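Local coordinates for protein aminotransferase, classes I and II (Silicibacter pomeroyi DSS-3, PDB 3H14) that probably transfers amino groups between L-aspartate and 2-oxoglutarate, giving oxaloacetate and L-glutamate, with pyridoxal 5'-phosphate as its cofactor, at residues K289-L294 with R363-I368; R31-M36 with G339-P344. All coordinates share one frame; numbering follows the deposited sequence.

Overall arrangement
The C-terminal helix 365-381 ties the two contacts together. In interaction 1 its first turn is held by helix 278-302; in interaction 2 the segment 31-36 forms the edge strand of a four-stranded sheet, and Ile34 and Met36 lie against that same helix. The centres of the two interactions are about 15 Å apart, and they meet directly where Ile368 packs on Met36 and Asp367 makes a long, weak ion pair with Arg32. Interaction 1 is partly buried and relies on one asparagine amide for its polar grip, beside a small apolar patch. Interaction 2 is more deeply buried, and main-chain hydrogen bonds between parallel strands do the polar work while mostly aliphatic side chains pack beside them.

Interaction 1 (K289-L294 with R363-I368); sequences KANRKL and RATADI
Asn291 of helix 278-302 reaches across to the start of helix 365-381 and supplies both side-chain hydrogen bonds of the contact. Its CB lies 4.0 Å from CG1 of Ile368, and its CG sits 3.6 Å from the same methylene, the two side chains crossing at about a right angle. With CG anti to its own carbonyl carbon (chi1 -64°), the amide is carried into the gap between the helices. At the tip, OD1 accepts the hydroxyl of Thr365 at 2.6 Å from OG1, which approaches 18° out of the carbonyl plane. ND2 donates to the backbone O of Arg363 at 2.7 Å; the bond is bent at the hydrogen (132°). ND2 also bonds Tyr361 O, and asparagine suits this buried place because one amide can offer an acceptor and two N-H groups at once.

One turn on, Leu294 brings CD2 to 4.0 Å from CG2 of Thr365 and to 4.1 Å from CG2 of Ile368. Threonine thus serves both chemistries, its hydroxyl meeting the amide and its methyl the leucine, while Ala290 is small enough to let the helices approach. Ala364 is the N-cap, and the asparagine therefore pins the residues flanking a helix start, joining the long helix 278-302, which probably leads from the large into the small domain as in other fold type I aminotransferases, to the C-terminal helix of the small domain.

Interaction 2 (R31-M36 with G339-P344); sequences RRIIHM and GVAVTP
Ile34 and His35 pair in parallel with Val340 and Ala341, the touching parts of the two chains running 19° apart. Ile34 bonds through both its backbone groups: its N donates to Gly339 O at 3.0 Å, and its O accepts Ala341 N at 2.8 Å in an almost straight bond (178° at the hydrogen). A third bond, from Met36 N to Ala341 O, is weak, its angle only 128°. Gly339 takes a positive phi, a conformation that favours glycine, as the chain passes from helix 327-338 into strand 340-344.

On one face, the CG2 methyl of Ile33 lies 4.0 Å from CB of Ala341. The CD1 methyl of Ile33 rests 3.6 Å from CA of Gly339 and equally near its O. Segment 31-36 thereby adds an outermost strand to the small-domain sheet of this class I aminotransferase, an N-terminal strand set alongside strand 340-344 from far down the sequence, with helix 17-28 touching Ile33, His35 and Ala341. The imidazole of His35 is held at both nitrogens, ND1 by Glu37 and NE2 by Glu27.

On the face bearing Val340, Ile34 packs its CB against CG2 of Val340, and helix 365-381 covers them, Arg374 among its residues. Met36, modelled as selenomethionine, stretches out beyond CG and crosses Val340 with SE 3.9 Å from CG1; that methyl is anti to the valine's backbone N. Further along, one water donates to Met36 O and accepts from Thr343 OG1, bridging the two segments.

Interaction 1 (K289-L294 with R363-I368)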
loop_
_atom_site.group_PDB
_atom_site.type_symbol
_atom_site.label_atom_id
_atom_site.label_comp_id
_atom_site.label_asym_id
_atom_site.label_seq_id
_atom_site.Cartn_x
_atom_site.Cartn_y
_atom_site.Cartn_z
ATOM N N LYS A 289 0.863 0.591 -17.020
ATOM C CA LYS A 289 2.047 0.172 -17.777
ATOM C C LYS A 289 2.540 1.300 -18.661
ATOM O O LYS A 289 3.740 1.570 -18.729
ATOM C CB LYS A 289 1.762 -1.105 -18.578
ATOM C CG LYS A 289 1.717 -2.319 -17.693
ATOM C CD LYS A 289 0.970 -3.468 -18.280
ATOM C CE LYS A 289 1.304 -4.757 -17.551
ATOM N NZ LYS A 289 0.482 -5.864 -18.090
ATOM N N ALA A 290 1.606 1.997 -19.320
ATOM C CA ALA A 290 1.932 3.117 -20.197
ATOM C C ALA A 290 2.493 4.299 -19.409
ATOM O O ALA A 290 3.464 4.936 -19.837
ATOM C CB ALA A 290 0.661 3.552 -21.008
ATOM N N ASN A 291 1.909 4.584 -18.242
ATOM C CA ASN A 291 2.358 5.708 -17.422
ATOM C C ASN A 291 3.747 5.495 -16.849
ATOM O O ASN A 291 4.516 6.446 -16.757
ATOM C CB ASN A 291 1.414 5.944 -16.246
ATOM C CG ASN A 291 0.031 6.353 -16.687
ATOM O OD1 ASN A 291 -0.218 6.575 -17.889
ATOM N ND2 ASN A 291 -0.884 6.443 -15.729
ATOM N N ARG A 292 4.016 4.252 -16.446
ATOM C CA ARG A 292 5.310 3.838 -15.852
ATOM C C ARG A 292 6.413 4.039 -16.875
ATOM O O ARG A 292 7.475 4.615 -16.571
ATOM C CB ARG A 292 5.219 2.363 -15.434
ATOM C CG ARG A 292 6.477 1.790 -14.795
ATOM C CD ARG A 292 6.193 0.471 -14.161
ATOM N NE ARG A 292 7.390 -0.193 -13.709
ATOM C CZ ARG A 292 8.105 -1.046 -14.436
ATOM N NH1 ARG A 292 7.759 -1.333 -15.691
ATOM N NH2 ARG A 292 9.180 -1.614 -13.896
ATOM N N LYS A 293 6.126 3.596 -18.095
ATOM C CA LYS A 293 7.025 3.772 -19.244
ATOM C C LYS A 293 7.382 5.259 -19.388
ATOM O O LYS A 293 8.539 5.610 -19.485
ATOM C CB LYS A 293 6.370 3.165 -20.505
ATOM C CG LYS A 293 7.290 2.881 -21.764
ATOM C CD LYS A 293 6.502 2.174 -22.847
ATOM C CE LYS A 293 7.305 1.855 -24.122
ATOM N NZ LYS A 293 7.713 0.400 -24.188
ATOM N N LEU A 294 6.378 6.129 -19.388
ATOM C CA LEU A 294 6.559 7.583 -19.365
ATOM C C LEU A 294 7.363 8.128 -18.191
ATOM O O LEU A 294 8.249 8.994 -18.368
ATOM C CB LEU A 294 5.192 8.272 -19.335
ATOM C CG LEU A 294 4.672 9.171 -20.464
ATOM C CD1 LEU A 294 5.221 8.834 -21.877
ATOM C CD2 LEU A 294 3.167 9.128 -20.424
ATOM N N ARG A 363 -3.169 8.109 -12.178
ATOM C CA ARG A 363 -4.120 8.827 -13.044
ATOM C C ARG A 363 -4.047 8.467 -14.540
ATOM O O ARG A 363 -3.215 7.658 -14.958
ATOM C CB ARG A 363 -3.928 10.326 -12.834
ATOM C CG ARG A 363 -4.267 10.851 -11.413
ATOM C CD ARG A 363 -5.751 10.884 -11.193
ATOM N NE ARG A 363 -6.177 11.199 -9.828
ATOM C CZ ARG A 363 -6.911 12.260 -9.488
ATOM N NH1 ARG A 363 -7.307 13.144 -10.399
ATOM N NH2 ARG A 363 -7.252 12.448 -8.218
ATOM N N ALA A 364 -4.952 9.042 -15.345
ATOM C CA ALA A 364 -4.992 8.797 -16.791
ATOM C C ALA A 364 -3.660 9.146 -17.447
ATOM O O ALA A 364 -2.946 10.026 -16.970
ATOM C CB ALA A 364 -6.120 9.656 -17.446
ATOM N N THR A 365 -3.341 8.500 -18.564
ATOM C CA THR A 365 -2.061 8.741 -19.225
ATOM C C THR A 365 -1.912 10.193 -19.661
ATOM O O THR A 365 -0.835 10.782 -19.541
ATOM C CB THR A 365 -1.880 7.763 -20.388
ATOM O OG1 THR A 365 -1.926 6.431 -19.855
ATOM C CG2 THR A 365 -0.588 8.008 -21.148
ATOM N N ALA A 366 -3.000 10.804 -20.126
ATOM C CA ALA A 366 -2.960 12.244 -20.492
ATOM C C ALA A 366 -2.585 13.157 -19.312
ATOM O O ALA A 366 -1.877 14.166 -19.470
ATOM C CB ALA A 366 -4.316 12.671 -21.077
ATOM N N ASP A 367 -3.074 12.817 -18.128
ATOM C CA ASP A 367 -2.700 13.550 -16.896
ATOM C C ASP A 367 -1.182 13.394 -16.594
ATOM O O ASP A 367 -0.538 14.328 -16.175
ATOM C CB ASP A 367 -3.465 13.010 -15.682
ATOM C CG ASP A 367 -4.903 13.461 -15.637
ATOM O OD1 ASP A 367 -5.473 13.668 -16.720
ATOM O OD2 ASP A 367 -5.453 13.586 -14.515
ATOM N N ILE A 368 -0.660 12.180 -16.735
ATOM C CA ILE A 368 0.769 11.904 -16.500
ATOM C C ILE A 368 1.616 12.654 -17.541
ATOM O O ILE A 368 2.566 13.344 -17.189
ATOM C CB ILE A 368 1.060 10.379 -16.510
ATOM C CG1 ILE A 368 0.376 9.677 -15.318
ATOM C CG2 ILE A 368 2.551 10.077 -16.524
ATOM C CD1 ILE A 368 0.173 10.510 -14.065
#

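Interaction 2 (R31-M36 with G339-P344)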
loop_
_atom_site.group_PDB
_atom_site.type_symbol
_atom_site.label_atom_id
_atom_site.label_comp_id
_atom_site.label_asym_id
_atom_site.label_seq_id
_atom_site.Cartn_x
_atom_site.Cartn_y
_atom_site.Cartn_z
ATOM N N ARG A 31 -7.567 26.632 -10.880
ATOM C CA ARG A 31 -6.388 26.056 -11.527
ATOM C C ARG A 31 -6.519 24.552 -11.556
ATOM O O ARG A 31 -6.941 23.947 -10.561
ATOM C CB ARG A 31 -5.077 26.508 -10.814
ATOM N N ARG A 32 -6.207 23.947 -12.696
ATOM C CA ARG A 32 -6.211 22.503 -12.814
ATOM C C ARG A 32 -4.851 22.029 -12.336
ATOM O O ARG A 32 -3.807 22.474 -12.822
ATOM C CB ARG A 32 -6.525 22.025 -14.218
ATOM C CG ARG A 32 -6.363 20.513 -14.441
ATOM C CD ARG A 32 -6.997 20.102 -15.681
ATOM N NE ARG A 32 -6.680 18.727 -16.060
ATOM C CZ ARG A 32 -5.797 18.335 -16.959
ATOM N NH1 ARG A 32 -5.060 19.208 -17.661
ATOM N NH2 ARG A 32 -5.675 17.030 -17.200
ATOM N N ILE A 33 -4.890 21.148 -11.342
ATOM C CA ILE A 33 -3.686 20.547 -10.722
ATOM C C ILE A 33 -3.582 19.104 -11.165
ATOM O O ILE A 33 -4.594 18.403 -11.210
ATOM C CB ILE A 33 -3.824 20.610 -9.172
ATOM C CG1 ILE A 33 -3.871 22.068 -8.701
ATOM C CG2 ILE A 33 -2.684 19.849 -8.420
ATOM C CD1 ILE A 33 -2.649 22.943 -9.160
ATOM N N ILE A 34 -2.370 18.634 -11.463
ATOM C CA ILE A 34 -2.149 17.240 -11.786
ATOM C C ILE A 34 -1.811 16.539 -10.456
ATOM O O ILE A 34 -0.893 16.924 -9.715
ATOM C CB ILE A 34 -1.052 17.029 -12.843
ATOM C CG1 ILE A 34 -1.390 17.786 -14.139
ATOM C CG2 ILE A 34 -0.878 15.524 -13.117
ATOM C CD1 ILE A 34 -2.633 17.278 -14.851
ATOM N N HIS A 35 -2.598 15.513 -10.150
ATOM C CA HIS A 35 -2.595 14.897 -8.821
ATOM C C HIS A 35 -1.684 13.707 -8.891
ATOM O O HIS A 35 -2.090 12.668 -9.375
ATOM C CB HIS A 35 -4.007 14.510 -8.415
ATOM C CG HIS A 35 -4.796 15.664 -7.909
ATOM N ND1 HIS A 35 -4.778 16.038 -6.590
ATOM C CD2 HIS A 35 -5.576 16.566 -8.544
ATOM C CE1 HIS A 35 -5.526 17.112 -6.425
ATOM N NE2 HIS A 35 -6.012 17.462 -7.599
HETATM N N MSE A 36 -0.417 13.924 -8.517
HETATM C CA MSE A 36 0.596 12.865 -8.404
HETATM C C MSE A 36 0.938 12.536 -6.944
HETATM O O MSE A 36 1.964 11.918 -6.658
HETATM C CB MSE A 36 1.848 13.235 -9.217
HETATM C CG MSE A 36 1.534 13.311 -10.668
HETATM SE SE MSE A 36 3.120 13.678 -11.782
HETATM C CE MSE A 36 2.545 12.783 -13.377
ATOM N N GLY A 339 2.054 23.452 -10.640
ATOM C CA GLY A 339 0.661 22.976 -10.663
ATOM C C GLY A 339 0.543 21.478 -10.612
ATOM O O GLY A 339 -0.420 20.877 -11.151
ATOM N N VAL A 340 1.530 20.866 -9.951
ATOM C CA VAL A 340 1.601 19.415 -9.803
ATOM C C VAL A 340 1.721 19.093 -8.332
ATOM O O VAL A 340 2.524 19.695 -7.632
ATOM C CB VAL A 340 2.774 18.759 -10.594
ATOM C CG1 VAL A 340 2.787 17.255 -10.383
ATOM C CG2 VAL A 340 2.640 19.012 -12.118
ATOM N N ALA A 341 0.905 18.131 -7.871
ATOM C CA ALA A 341 0.896 17.708 -6.463
ATOM C C ALA A 341 1.706 16.438 -6.317
ATOM O O ALA A 341 1.490 15.524 -7.033
ATOM C CB ALA A 341 -0.554 17.468 -5.951
ATOM N N VAL A 342 2.686 16.466 -5.433
ATOM C CA VAL A 342 3.532 15.320 -5.137
ATOM C C VAL A 342 3.639 15.214 -3.626
ATOM O O VAL A 342 3.320 16.164 -2.914
ATOM C CB VAL A 342 4.927 15.441 -5.805
ATOM C CG1 VAL A 342 4.767 15.661 -7.336
ATOM C CG2 VAL A 342 5.752 16.521 -5.153
ATOM N N THR A 343 4.124 14.079 -3.121
ATOM C CA THR A 343 4.137 13.831 -1.678
ATOM C C THR A 343 5.545 13.849 -1.098
ATOM O O THR A 343 6.381 13.072 -1.529
ATOM C CB THR A 343 3.570 12.438 -1.355
ATOM O OG1 THR A 343 2.247 12.318 -1.925
ATOM C CG2 THR A 343 3.509 12.255 0.159
ATOM N N PRO A 344 5.785 14.677 -0.085
ATOM C CA PRO A 344 7.094 14.613 0.537
ATOM C C PRO A 344 7.352 13.241 1.181
ATOM O O PRO A 344 6.406 12.580 1.626
ATOM C CB PRO A 344 7.029 15.676 1.622
ATOM C CG PRO A 344 5.889 16.511 1.310
ATOM C CD PRO A 344 4.947 15.736 0.497
HETATM O O HOH W 1 2.695 10.424 -4.347
#